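Local coordinates for bromo domain containing protein (Cryptosporidium parvum, PDB 5U9N), which probably recognises acetylated lysine in partner proteins through its bromodomains, the second of which is held here and binds the inhibitor bromosporine in its pocket, at residues L20-F29 and W122-K133; T43-I51 and F107-P115. All coordinates share one frame; numbering follows the deposited sequence.

Interaction 1 of 2, residues L20-F29 and W122-K133. With BMF (Bromosporine), chain C.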
loop_
_atom_site.group_PDB
_atom_site.type_symbol
_atom_site.label_atom_id
_atom_site.label_comp_id
_atom_site.label_asym_id
_atom_site.label_seq_id
_atom_site.Cartn_x
_atom_site.Cartn_y
_atom_site.Cartn_z
ATOM N N LEU A 20 -8.003 4.311 -0.815
ATOM C CA LEU A 20 -7.653 2.981 -1.350
ATOM C C LEU A 20 -8.290 1.853 -0.546
ATOM O O LEU A 20 -8.404 0.740 -1.060
ATOM C CB LEU A 20 -6.152 2.773 -1.349
ATOM C CG LEU A 20 -5.357 3.596 -2.298
ATOM C CD1 LEU A 20 -3.905 3.379 -2.050
ATOM C CD2 LEU A 20 -5.740 3.290 -3.733
ATOM N N ARG A 21 -8.644 2.106 0.734
ATOM C CA ARG A 21 -9.321 1.107 1.571
ATOM C C ARG A 21 -10.761 0.868 1.099
ATOM O O ARG A 21 -11.332 -0.158 1.423
ATOM C CB ARG A 21 -9.336 1.522 3.045
ATOM C CG ARG A 21 -8.008 1.372 3.745
ATOM C CD ARG A 21 -8.185 1.455 5.242
ATOM N NE ARG A 21 -7.425 2.560 5.839
ATOM C CZ ARG A 21 -6.303 2.435 6.551
ATOM N NH1 ARG A 21 -5.756 1.238 6.745
ATOM N NH2 ARG A 21 -5.718 3.503 7.067
ATOM N N LYS A 22 -11.337 1.795 0.336
ATOM C CA LYS A 22 -12.690 1.625 -0.186
ATOM C C LYS A 22 -12.697 0.876 -1.537
ATOM O O LYS A 22 -13.771 0.635 -2.071
ATOM C CB LYS A 22 -13.370 3.003 -0.338
ATOM C CG LYS A 22 -13.651 3.683 1.008
ATOM C CD LYS A 22 -14.204 5.086 0.839
ATOM C CE LYS A 22 -14.584 5.713 2.157
ATOM N N GLU A 23 -11.522 0.462 -2.062
ATOM C CA GLU A 23 -11.461 -0.227 -3.359
ATOM C C GLU A 23 -11.793 -1.702 -3.219
ATOM O O GLU A 23 -11.799 -2.235 -2.113
ATOM C CB GLU A 23 -10.078 -0.064 -4.005
ATOM C CG GLU A 23 -9.797 1.339 -4.510
ATOM C CD GLU A 23 -10.697 1.799 -5.647
ATOM O OE1 GLU A 23 -10.619 1.206 -6.748
ATOM O OE2 GLU A 23 -11.440 2.790 -5.451
ATOM N N GLN A 24 -12.083 -2.360 -4.353
ATOM C CA GLN A 24 -12.465 -3.772 -4.380
ATOM C C GLN A 24 -11.326 -4.675 -3.885
ATOM O O GLN A 24 -10.192 -4.557 -4.351
ATOM C CB GLN A 24 -12.883 -4.192 -5.793
ATOM C CG GLN A 24 -14.210 -3.566 -6.224
ATOM C CD GLN A 24 -14.514 -3.784 -7.692
ATOM O OE1 GLN A 24 -13.618 -4.006 -8.519
ATOM N NE2 GLN A 24 -15.784 -3.663 -8.059
ATOM N N ASN A 25 -11.658 -5.599 -2.951
ATOM C CA ASN A 25 -10.731 -6.542 -2.341
ATOM C C ASN A 25 -9.581 -5.786 -1.628
ATOM O O ASN A 25 -8.447 -6.282 -1.557
ATOM C CB ASN A 25 -10.193 -7.555 -3.381
ATOM C CG ASN A 25 -11.291 -8.336 -4.071
ATOM O OD1 ASN A 25 -12.212 -8.818 -3.439
ATOM N ND2 ASN A 25 -11.200 -8.513 -5.374
ATOM N N SER A 26 -9.913 -4.626 -1.004
ATOM C CA SER A 26 -8.939 -3.833 -0.241
ATOM C C SER A 26 -8.445 -4.596 1.007
ATOM O O SER A 26 -7.353 -4.329 1.487
ATOM C CB SER A 26 -9.554 -2.509 0.192
ATOM O OG SER A 26 -10.715 -2.736 0.968
ATOM N N PHE A 27 -9.263 -5.529 1.530
ATOM C CA PHE A 27 -8.890 -6.351 2.691
ATOM C C PHE A 27 -7.556 -7.096 2.440
ATOM O O PHE A 27 -6.835 -7.385 3.393
ATOM C CB PHE A 27 -10.014 -7.370 3.037
ATOM C CG PHE A 27 -10.201 -8.486 2.030
ATOM C CD1 PHE A 27 -9.489 -9.668 2.142
ATOM C CD2 PHE A 27 -11.099 -8.359 0.987
ATOM C CE1 PHE A 27 -9.648 -10.688 1.202
ATOM C CE2 PHE A 27 -11.220 -9.359 0.025
ATOM C CZ PHE A 27 -10.493 -10.517 0.137
ATOM N N LEU A 28 -7.230 -7.395 1.161
ATOM C CA LEU A 28 -5.990 -8.112 0.816
ATOM C C LEU A 28 -4.753 -7.393 1.323
ATOM O O LEU A 28 -3.825 -8.031 1.807
ATOM C CB LEU A 28 -5.867 -8.287 -0.712
ATOM C CG LEU A 28 -6.889 -9.226 -1.398
ATOM C CD1 LEU A 28 -6.754 -9.155 -2.921
ATOM C CD2 LEU A 28 -6.715 -10.657 -0.935
ATOM N N PHE A 29 -4.751 -6.063 1.239
ATOM C CA PHE A 29 -3.593 -5.248 1.532
ATOM C C PHE A 29 -3.663 -4.530 2.876
ATOM O O PHE A 29 -2.803 -3.676 3.146
ATOM C CB PHE A 29 -3.457 -4.206 0.432
ATOM C CG PHE A 29 -3.776 -4.742 -0.942
ATOM C CD1 PHE A 29 -2.912 -5.618 -1.580
ATOM C CD2 PHE A 29 -4.980 -4.437 -1.560
ATOM C CE1 PHE A 29 -3.202 -6.109 -2.845
ATOM C CE2 PHE A 29 -5.267 -4.921 -2.838
ATOM C CZ PHE A 29 -4.369 -5.748 -3.477
ATOM N N TRP A 122 -7.737 -12.969 -9.800
ATOM C CA TRP A 122 -8.419 -11.802 -9.225
ATOM C C TRP A 122 -7.564 -11.101 -8.126
ATOM O O TRP A 122 -7.753 -9.911 -7.893
ATOM C CB TRP A 122 -9.787 -12.195 -8.656
ATOM C CG TRP A 122 -9.726 -13.176 -7.523
ATOM C CD1 TRP A 122 -9.740 -14.533 -7.616
ATOM C CD2 TRP A 122 -9.686 -12.870 -6.125
ATOM N NE1 TRP A 122 -9.644 -15.092 -6.370
ATOM C CE2 TRP A 122 -9.598 -14.093 -5.433
ATOM C CE3 TRP A 122 -9.627 -11.677 -5.391
ATOM C CZ2 TRP A 122 -9.542 -14.160 -4.038
ATOM C CZ3 TRP A 122 -9.555 -11.743 -4.010
ATOM C CH2 TRP A 122 -9.531 -12.970 -3.346
ATOM N N ILE A 123 -6.597 -11.821 -7.498
ATOM C CA ILE A 123 -5.708 -11.222 -6.493
ATOM C C ILE A 123 -4.787 -10.240 -7.183
ATOM O O ILE A 123 -4.757 -9.079 -6.812
ATOM C CB ILE A 123 -4.915 -12.314 -5.709
ATOM C CG1 ILE A 123 -5.874 -13.162 -4.876
ATOM C CG2 ILE A 123 -3.856 -11.676 -4.818
ATOM C CD1 ILE A 123 -5.260 -14.296 -4.233
ATOM N N TYR A 124 -4.085 -10.690 -8.235
ATOM C CA TYR A 124 -3.208 -9.842 -9.055
ATOM C C TYR A 124 -3.983 -8.650 -9.630
ATOM O O TYR A 124 -3.477 -7.535 -9.627
ATOM C CB TYR A 124 -2.607 -10.691 -10.200
ATOM C CG TYR A 124 -1.730 -9.944 -11.190
ATOM C CD1 TYR A 124 -2.292 -9.150 -12.185
ATOM C CD2 TYR A 124 -0.365 -10.188 -11.258
ATOM C CE1 TYR A 124 -1.498 -8.485 -13.114
ATOM C CE2 TYR A 124 0.439 -9.549 -12.196
ATOM C CZ TYR A 124 -0.139 -8.723 -13.149
ATOM O OH TYR A 124 0.620 -8.155 -14.140
ATOM N N ASP A 125 -5.165 -8.910 -10.205
ATOM C CA ASP A 125 -6.001 -7.867 -10.829
ATOM C C ASP A 125 -6.463 -6.831 -9.822
ATOM O O ASP A 125 -6.662 -5.685 -10.192
ATOM C CB ASP A 125 -7.244 -8.483 -11.514
ATOM C CG ASP A 125 -6.945 -9.399 -12.700
ATOM O OD1 ASP A 125 -5.800 -9.362 -13.210
ATOM O OD2 ASP A 125 -7.877 -10.117 -13.150
ATOM N N SER A 126 -6.690 -7.238 -8.566
ATOM C CA SER A 126 -7.106 -6.303 -7.506
ATOM C C SER A 126 -5.961 -5.337 -7.182
ATOM O O SER A 126 -6.215 -4.153 -6.987
ATOM C CB SER A 126 -7.542 -7.059 -6.250
ATOM O OG SER A 126 -8.726 -7.795 -6.494
ATOM N N ALA A 127 -4.698 -5.860 -7.107
ATOM C CA ALA A 127 -3.483 -5.041 -6.877
ATOM C C ALA A 127 -3.294 -4.058 -7.998
ATOM O O ALA A 127 -2.916 -2.907 -7.758
ATOM C CB ALA A 127 -2.255 -5.932 -6.789
ATOM N N LYS A 128 -3.503 -4.526 -9.243
ATOM C CA LYS A 128 -3.358 -3.701 -10.432
ATOM C C LYS A 128 -4.346 -2.513 -10.427
ATOM O O LYS A 128 -3.974 -1.431 -10.850
ATOM C CB LYS A 128 -3.567 -4.559 -11.693
ATOM C CG LYS A 128 -3.234 -3.868 -13.011
ATOM C CD LYS A 128 -1.725 -3.518 -13.138
ATOM C CE LYS A 128 -1.371 -2.838 -14.444
ATOM N NZ LYS A 128 -1.668 -3.699 -15.628
ATOM N N GLN A 129 -5.578 -2.717 -9.960
ATOM C CA GLN A 129 -6.605 -1.663 -9.979
ATOM C C GLN A 129 -6.418 -0.682 -8.839
ATOM O O GLN A 129 -6.760 0.481 -8.992
ATOM C CB GLN A 129 -8.024 -2.257 -9.919
ATOM C CG GLN A 129 -8.434 -2.966 -11.205
ATOM C CD GLN A 129 -9.586 -3.925 -10.972
ATOM O OE1 GLN A 129 -10.424 -3.732 -10.069
ATOM N NE2 GLN A 129 -9.667 -4.976 -11.791
ATOM N N SER A 130 -5.916 -1.132 -7.696
ATOM C CA SER A 130 -5.632 -0.216 -6.586
ATOM C C SER A 130 -4.402 0.632 -6.913
ATOM O O SER A 130 -4.356 1.791 -6.528
ATOM C CB SER A 130 -5.442 -0.969 -5.277
ATOM O OG SER A 130 -6.704 -1.326 -4.743
ATOM N N LEU A 131 -3.424 0.068 -7.641
ATOM C CA LEU A 131 -2.270 0.822 -8.124
ATOM C C LEU A 131 -2.729 1.892 -9.122
ATOM O O LEU A 131 -2.220 3.008 -9.110
ATOM C CB LEU A 131 -1.261 -0.113 -8.796
ATOM C CG LEU A 131 -0.101 0.585 -9.540
ATOM C CD1 LEU A 131 0.787 1.327 -8.572
ATOM C CD2 LEU A 131 0.712 -0.405 -10.314
ATOM N N ASN A 132 -3.667 1.538 -9.996
ATOM C CA ASN A 132 -4.211 2.474 -10.966
ATOM C C ASN A 132 -5.007 3.575 -10.249
ATOM O O ASN A 132 -4.852 4.744 -10.571
ATOM C CB ASN A 132 -5.088 1.747 -11.981
ATOM C CG ASN A 132 -4.314 0.866 -12.940
ATOM O OD1 ASN A 132 -3.106 0.620 -12.780
ATOM N ND2 ASN A 132 -5.011 0.329 -13.938
ATOM N N LYS A 133 -5.823 3.202 -9.252
ATOM C CA LYS A 133 -6.551 4.172 -8.436
ATOM C C LYS A 133 -5.558 5.055 -7.665
ATOM O O LYS A 133 -5.771 6.249 -7.563
ATOM C CB LYS A 133 -7.497 3.454 -7.457
ATOM C CG LYS A 133 -8.335 4.410 -6.557
ATOM C CD LYS A 133 -9.387 5.193 -7.348
ATOM C CE LYS A 133 -10.259 6.030 -6.432
ATOM N NZ LYS A 133 -11.342 6.745 -7.168
HETATM C C10 BMF C . -4.884 -12.612 1.503
HETATM N N12 BMF C . -3.161 -11.506 0.342
HETATM C C15 BMF C . -2.586 -13.783 -1.321
HETATM C C17 BMF C . -2.637 -16.166 -2.094
HETATM C C20 BMF C . -3.529 -18.583 -4.009
HETATM C C22 BMF C . -3.572 -13.770 -0.368
HETATM C C26 BMF C . -1.363 -9.171 -0.280
HETATM C C28 BMF C . -6.780 -13.612 2.597
HETATM C C01 BMF C . -7.996 -12.506 4.510
HETATM C C02 BMF C . -6.903 -12.533 3.470
HETATM C C03 BMF C . -5.985 -11.476 3.330
HETATM N N04 BMF C . -6.068 -10.328 4.165
HETATM S S05 BMF C . -5.104 -10.015 5.441
HETATM C C06 BMF C . -3.457 -10.266 4.903
HETATM O O07 BMF C . -5.272 -8.628 5.754
HETATM O O08 BMF C . -5.408 -10.989 6.442
HETATM C C09 BMF C . -4.998 -11.516 2.353
HETATM C C11 BMF C . -3.839 -12.625 0.462
HETATM N N13 BMF C . -2.176 -11.531 -0.618
HETATM C C14 BMF C . -1.825 -12.576 -1.444
HETATM N N16 BMF C . -2.223 -14.854 -2.184
HETATM O O18 BMF C . -2.068 -16.887 -3.097
HETATM C C19 BMF C . -2.340 -18.330 -3.119
HETATM O O21 BMF C . -3.410 -16.611 -1.271
HETATM N N23 BMF C . -0.775 -12.216 -2.170
HETATM N N24 BMF C . -0.446 -10.912 -1.810
HETATM C C25 BMF C . -1.296 -10.516 -0.903
HETATM C C27 BMF C . -5.793 -13.660 1.633
HETATM O O HOH W 1 -7.055 -1.399 -2.037
HETATM O O HOH W 2 -8.714 -2.977 -6.016
#

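Interaction 2 of 2, residues T43-I51 and F107-P115. With BMF (Bromosporine), chain C.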
loop_
_atom_site.group_PDB
_atom_site.type_symbol
_atom_site.label_atom_id
_atom_site.label_comp_id
_atom_site.label_asym_id
_atom_site.label_seq_id
_atom_site.Cartn_x
_atom_site.Cartn_y
_atom_site.Cartn_z
ATOM N N THR A 43 2.222 -21.464 2.051
ATOM C CA THR A 43 2.158 -20.276 1.203
ATOM C C THR A 43 2.947 -19.094 1.837
ATOM O O THR A 43 3.583 -18.334 1.111
ATOM C CB THR A 43 0.676 -19.890 0.958
ATOM O OG1 THR A 43 -0.001 -19.804 2.213
ATOM C CG2 THR A 43 -0.051 -20.893 0.066
ATOM N N LYS A 44 2.893 -18.941 3.178
ATOM C CA LYS A 44 3.608 -17.860 3.870
ATOM C C LYS A 44 5.131 -18.095 3.858
ATOM O O LYS A 44 5.889 -17.132 3.900
ATOM C CB LYS A 44 3.110 -17.706 5.321
ATOM C CG LYS A 44 1.679 -17.151 5.421
ATOM C CD LYS A 44 0.980 -17.557 6.729
ATOM C CE LYS A 44 1.521 -16.823 7.923
ATOM N NZ LYS A 44 0.806 -17.191 9.176
ATOM N N ASN A 45 5.573 -19.354 3.794
ATOM C CA ASN A 45 7.011 -19.678 3.744
ATOM C C ASN A 45 7.578 -19.400 2.337
ATOM O O ASN A 45 8.731 -18.986 2.207
ATOM C CB ASN A 45 7.252 -21.146 4.129
ATOM C CG ASN A 45 6.884 -21.479 5.565
ATOM O OD1 ASN A 45 6.520 -20.607 6.367
ATOM N ND2 ASN A 45 6.919 -22.762 5.903
ATOM N N ARG A 46 6.763 -19.633 1.283
ATOM C CA ARG A 46 7.173 -19.319 -0.081
ATOM C C ARG A 46 7.207 -17.796 -0.243
ATOM O O ARG A 46 8.082 -17.284 -0.929
ATOM C CB ARG A 46 6.222 -19.965 -1.123
ATOM C CG ARG A 46 6.685 -19.740 -2.583
ATOM C CD ARG A 46 5.800 -20.417 -3.628
ATOM N NE ARG A 46 4.457 -19.818 -3.717
ATOM C CZ ARG A 46 3.366 -20.264 -3.081
ATOM N NH1 ARG A 46 2.199 -19.649 -3.241
ATOM N NH2 ARG A 46 3.438 -21.321 -2.273
ATOM N N TYR A 47 6.302 -17.078 0.451
ATOM C CA TYR A 47 6.227 -15.611 0.398
ATOM C C TYR A 47 7.524 -14.952 0.874
ATOM O O TYR A 47 7.953 -13.979 0.274
ATOM C CB TYR A 47 5.054 -15.094 1.244
ATOM C CG TYR A 47 4.697 -13.656 0.944
ATOM C CD1 TYR A 47 3.807 -13.338 -0.071
ATOM C CD2 TYR A 47 5.240 -12.612 1.683
ATOM C CE1 TYR A 47 3.468 -12.023 -0.348
ATOM C CE2 TYR A 47 4.931 -11.286 1.393
ATOM C CZ TYR A 47 4.052 -10.996 0.366
ATOM O OH TYR A 47 3.694 -9.696 0.087
ATOM N N LYS A 48 8.126 -15.449 1.956
ATOM C CA LYS A 48 9.380 -14.884 2.480
ATOM C C LYS A 48 10.512 -15.058 1.465
ATOM O O LYS A 48 11.400 -14.209 1.378
ATOM C CB LYS A 48 9.777 -15.564 3.805
ATOM C CG LYS A 48 8.897 -15.214 4.990
ATOM C CD LYS A 48 9.483 -15.797 6.306
ATOM C CE LYS A 48 8.831 -15.242 7.557
ATOM N NZ LYS A 48 9.711 -15.374 8.753
ATOM N N GLU A 49 10.496 -16.181 0.723
ATOM C CA GLU A 49 11.499 -16.476 -0.299
ATOM C C GLU A 49 11.308 -15.559 -1.531
ATOM O O GLU A 49 12.278 -15.040 -2.073
ATOM C CB GLU A 49 11.392 -17.969 -0.715
ATOM C CG GLU A 49 12.654 -18.536 -1.344
ATOM N N VAL A 50 10.055 -15.339 -1.938
ATOM C CA VAL A 50 9.728 -14.557 -3.130
ATOM C C VAL A 50 9.781 -13.047 -2.836
ATOM O O VAL A 50 10.322 -12.296 -3.640
ATOM C CB VAL A 50 8.333 -14.975 -3.679
ATOM C CG1 VAL A 50 7.906 -14.092 -4.862
ATOM C CG2 VAL A 50 8.326 -16.449 -4.083
ATOM N N ILE A 51 9.233 -12.604 -1.690
ATOM C CA ILE A 51 9.173 -11.177 -1.364
ATOM C C ILE A 51 10.155 -10.801 -0.215
ATOM O O ILE A 51 9.902 -11.130 0.937
ATOM C CB ILE A 51 7.727 -10.797 -0.993
ATOM C CG1 ILE A 51 6.751 -11.094 -2.175
ATOM C CG2 ILE A 51 7.659 -9.330 -0.592
ATOM C CD1 ILE A 51 7.141 -10.400 -3.605
ATOM N N PHE A 107 1.474 -3.211 -3.932
ATOM C CA PHE A 107 0.883 -3.698 -5.181
ATOM C C PHE A 107 1.887 -4.474 -6.057
ATOM O O PHE A 107 1.465 -5.427 -6.698
ATOM C CB PHE A 107 0.275 -2.527 -5.972
ATOM C CG PHE A 107 -0.736 -1.726 -5.167
ATOM C CD1 PHE A 107 -1.667 -2.364 -4.352
ATOM C CD2 PHE A 107 -0.711 -0.339 -5.172
ATOM C CE1 PHE A 107 -2.552 -1.628 -3.566
ATOM C CE2 PHE A 107 -1.581 0.394 -4.363
ATOM C CZ PHE A 107 -2.472 -0.257 -3.542
ATOM N N SER A 108 3.200 -4.128 -6.052
ATOM C CA SER A 108 4.177 -4.860 -6.847
ATOM C C SER A 108 4.514 -6.190 -6.213
ATOM O O SER A 108 4.816 -7.143 -6.934
ATOM C CB SER A 108 5.452 -4.040 -7.049
ATOM O OG SER A 108 6.121 -3.739 -5.839
ATOM N N ASN A 109 4.494 -6.274 -4.872
ATOM C CA ASN A 109 4.744 -7.559 -4.196
ATOM C C ASN A 109 3.606 -8.530 -4.525
ATOM O O ASN A 109 3.843 -9.694 -4.836
ATOM C CB ASN A 109 4.837 -7.372 -2.672
ATOM C CG ASN A 109 6.087 -6.671 -2.215
ATOM O OD1 ASN A 109 7.039 -6.481 -2.974
ATOM N ND2 ASN A 109 6.104 -6.258 -0.960
ATOM N N CYS A 110 2.387 -8.026 -4.509
ATOM C CA CYS A 110 1.217 -8.818 -4.828
ATOM C C CYS A 110 1.248 -9.261 -6.291
ATOM O O CYS A 110 0.886 -10.386 -6.590
ATOM C CB CYS A 110 -0.052 -8.034 -4.517
ATOM S SG CYS A 110 -1.570 -8.929 -4.882
ATOM N N MET A 111 1.695 -8.403 -7.180
ATOM C CA MET A 111 1.752 -8.731 -8.601
ATOM C C MET A 111 2.970 -9.610 -8.938
ATOM O O MET A 111 2.928 -10.301 -9.947
ATOM C CB MET A 111 1.744 -7.447 -9.446
ATOM C CG MET A 111 0.374 -6.741 -9.412
ATOM S SD MET A 111 0.220 -5.407 -10.589
ATOM C CE MET A 111 0.971 -4.076 -9.684
ATOM N N ILE A 112 4.010 -9.651 -8.083
ATOM C CA ILE A 112 5.145 -10.594 -8.286
ATOM C C ILE A 112 4.774 -11.989 -7.739
ATOM O O ILE A 112 5.159 -13.001 -8.329
ATOM C CB ILE A 112 6.452 -10.063 -7.616
ATOM C CG1 ILE A 112 6.969 -8.864 -8.388
ATOM C CG2 ILE A 112 7.561 -11.163 -7.520
ATOM C CD1 ILE A 112 7.828 -8.019 -7.658
ATOM N N PHE A 113 4.079 -12.043 -6.591
ATOM C CA PHE A 113 3.776 -13.297 -5.919
ATOM C C PHE A 113 2.597 -14.053 -6.554
ATOM O O PHE A 113 2.580 -15.288 -6.505
ATOM C CB PHE A 113 3.471 -13.035 -4.426
ATOM C CG PHE A 113 3.370 -14.290 -3.574
ATOM C CD1 PHE A 113 4.495 -15.054 -3.297
ATOM C CD2 PHE A 113 2.148 -14.704 -3.060
ATOM C CE1 PHE A 113 4.399 -16.234 -2.543
ATOM C CE2 PHE A 113 2.049 -15.882 -2.315
ATOM C CZ PHE A 113 3.180 -16.637 -2.049
ATOM N N ASN A 114 1.591 -13.346 -7.084
ATOM C CA ASN A 114 0.378 -14.022 -7.570
ATOM C C ASN A 114 0.329 -14.011 -9.077
ATOM O O ASN A 114 0.852 -13.086 -9.702
ATOM C CB ASN A 114 -0.890 -13.372 -6.977
ATOM C CG ASN A 114 -0.860 -13.289 -5.458
ATOM O OD1 ASN A 114 -1.169 -14.238 -4.762
ATOM N ND2 ASN A 114 -0.408 -12.181 -4.922
ATOM N N PRO A 115 -0.260 -15.069 -9.697
ATOM C CA PRO A 115 -0.271 -15.145 -11.167
ATOM C C PRO A 115 -1.363 -14.275 -11.781
ATOM O O PRO A 115 -2.381 -14.009 -11.140
ATOM C CB PRO A 115 -0.525 -16.629 -11.425
ATOM C CG PRO A 115 -1.396 -17.053 -10.297
ATOM C CD PRO A 115 -0.911 -16.265 -9.096
HETATM C C10 BMF C . -4.884 -12.612 1.503
HETATM N N12 BMF C . -3.161 -11.506 0.342
HETATM C C15 BMF C . -2.586 -13.783 -1.321
HETATM C C17 BMF C . -2.637 -16.166 -2.094
HETATM C C20 BMF C . -3.529 -18.583 -4.009
HETATM C C22 BMF C . -3.572 -13.770 -0.368
HETATM C C26 BMF C . -1.363 -9.171 -0.280
HETATM C C28 BMF C . -6.780 -13.612 2.597
HETATM C C01 BMF C . -7.996 -12.506 4.510
HETATM C C02 BMF C . -6.903 -12.533 3.470
HETATM C C03 BMF C . -5.985 -11.476 3.330
HETATM N N04 BMF C . -6.068 -10.328 4.165
HETATM S S05 BMF C . -5.104 -10.015 5.441
HETATM C C06 BMF C . -3.457 -10.266 4.903
HETATM O O07 BMF C . -5.272 -8.628 5.754
HETATM O O08 BMF C . -5.408 -10.989 6.442
HETATM C C09 BMF C . -4.998 -11.516 2.353
HETATM C C11 BMF C . -3.839 -12.625 0.462
HETATM N N13 BMF C . -2.176 -11.531 -0.618
HETATM C C14 BMF C . -1.825 -12.576 -1.444
HETATM N N16 BMF C . -2.223 -14.854 -2.184
HETATM O O18 BMF C . -2.068 -16.887 -3.097
HETATM C C19 BMF C . -2.340 -18.330 -3.119
HETATM O O21 BMF C . -3.410 -16.611 -1.271
HETATM N N23 BMF C . -0.775 -12.216 -2.170
HETATM N N24 BMF C . -0.446 -10.912 -1.810
HETATM C C25 BMF C . -1.296 -10.516 -0.903
HETATM C C27 BMF C . -5.793 -13.660 1.633
HETATM O O HOH W 3 3.739 -7.019 0.883
#

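Interaction 1 of 2, residues L20-F29 and W122-K133
Asn25 and Ser126 make the direct polar link between the ZA loop, which follows helix 9-20, and helix 122-139. Asn25 ND2 donates to Ser126 OG at 2.8 Å; the N-H...O angle is 161° and the hydroxyl lies near the amide plane. Ser126 OG in turn donates to Trp122 O, one turn back. That carbonyl also takes the backbone N-H of Ser126, from the opposite face of its plane. The hydroxyl thus relays the loop amide to the helix backbone.

Two waters add indirect links. One donates to Leu20 O and to Ser130 OG. The other donates to Gln24 O and Ser126 O and accepts from Ser130 OG, so Ser130 OG serves both.

The apolar contacts sit toward the ligand. Leu28 CD1 touches both Trp122 CZ3 and Ser126 CB, 4.0 Å from each, while its other methyl, CD2, lies 3.6 Å from BMF C10. Phe29 points CZ at the helix backbone, 3.6 Å from Ala127 CA. Trp122 has chi1 63°, with CG between N and the carbonyl carbon, and its indole reaches the Asn25 amide at a plane angle of 60°.

Charge plays a looser part. Glu23 crosses the aliphatic part of Lys133 at about a right angle, and OE2 stays 4.3 Å from Lys133 NZ, beyond a salt bridge.

Phe27 O accepts a hydrogen bond from BMF N04, and Ile123 also borders the ligand. Phe29 and Ile123 reach helix 96-113 as well, and Leu20 and Phe29 touch Tyr57 of helix 57-65.

Interaction 2 of 2, residues T43-I51 and F107-P115
Phe113 fits as a knob into a hole formed by Thr43, Arg46, Tyr47 and Val50 of helix 41-50. Tyr47 turns its edge to the face of the Phe113 ring. The centroids are 4.8 Å apart and the planes meet at 67°, a T-shaped pair. Tyr47 CD1 sits over the centre of that ring. Val50 CB comes to the rim of the same ring, near its plane, 3.9 Å from Phe113 CD1. Arg46 bends at chi3 (68°) and brings NH1 to 3.4 Å from Phe113 CZ; its guanidinium is almost parallel to the ring but is displaced from it.

Beside this knob, Ile51 packs on Asn109, one turn earlier in helix 96-113, and on Ile112. Its CG2 methyl lies 3.5 Å from Asn109 ND2, and its CD1 methyl meets Ile112 CG2 at 4.0 Å. Ile112 CG2 is also met by Val50 CG1.

The short helical segments cross at 113°, with axes 10.9 Å apart at closest approach. This joins helix 41-50, on the ZA side of the bromodomain pocket, to the C-terminal end of the helix that leads into the BC loop. Asn114 lies just past that end and probably corresponds to the bromodomain asparagine that reads acetyl-lysine. Here its OD1 accepts from BMF N16 at 2.9 Å. Its amide is fixed by ND2 donating to Cys110 O, in the carbonyl plane and on a lone pair. The same oxygen takes the backbone N-H of Asn114.

Further out, a water joins Tyr47 OH to Asn109 ND2, from which it accepts. Asn109 ND2 also bonds to Glu53 O. Tyr47 leans on Val33 and Leu34, while Thr43 OG1 is hydrogen-bonded to Thr40 O.

In the fold
From the N terminus, helix 9-20 runs into residues 20-29, the first half of interaction 1. The chain then passes through helix 41-50, which carries most of 43-51, and through helix 57-65. The end of helix 96-113 returns to 43-51 and closes the inner loop as interaction 2. Helix 122-139 follows and closes the outer loop on 20-29, so interaction 2 is nested inside interaction 1. The centres are about 15 Å apart. The two contacts meet with Ser130 against Phe107 and, just past the end of helix 96-113, Ile123 against Asn114. Both border bromosporine, and together they tie two parts of the ZA region to helices 122-139 and 96-113.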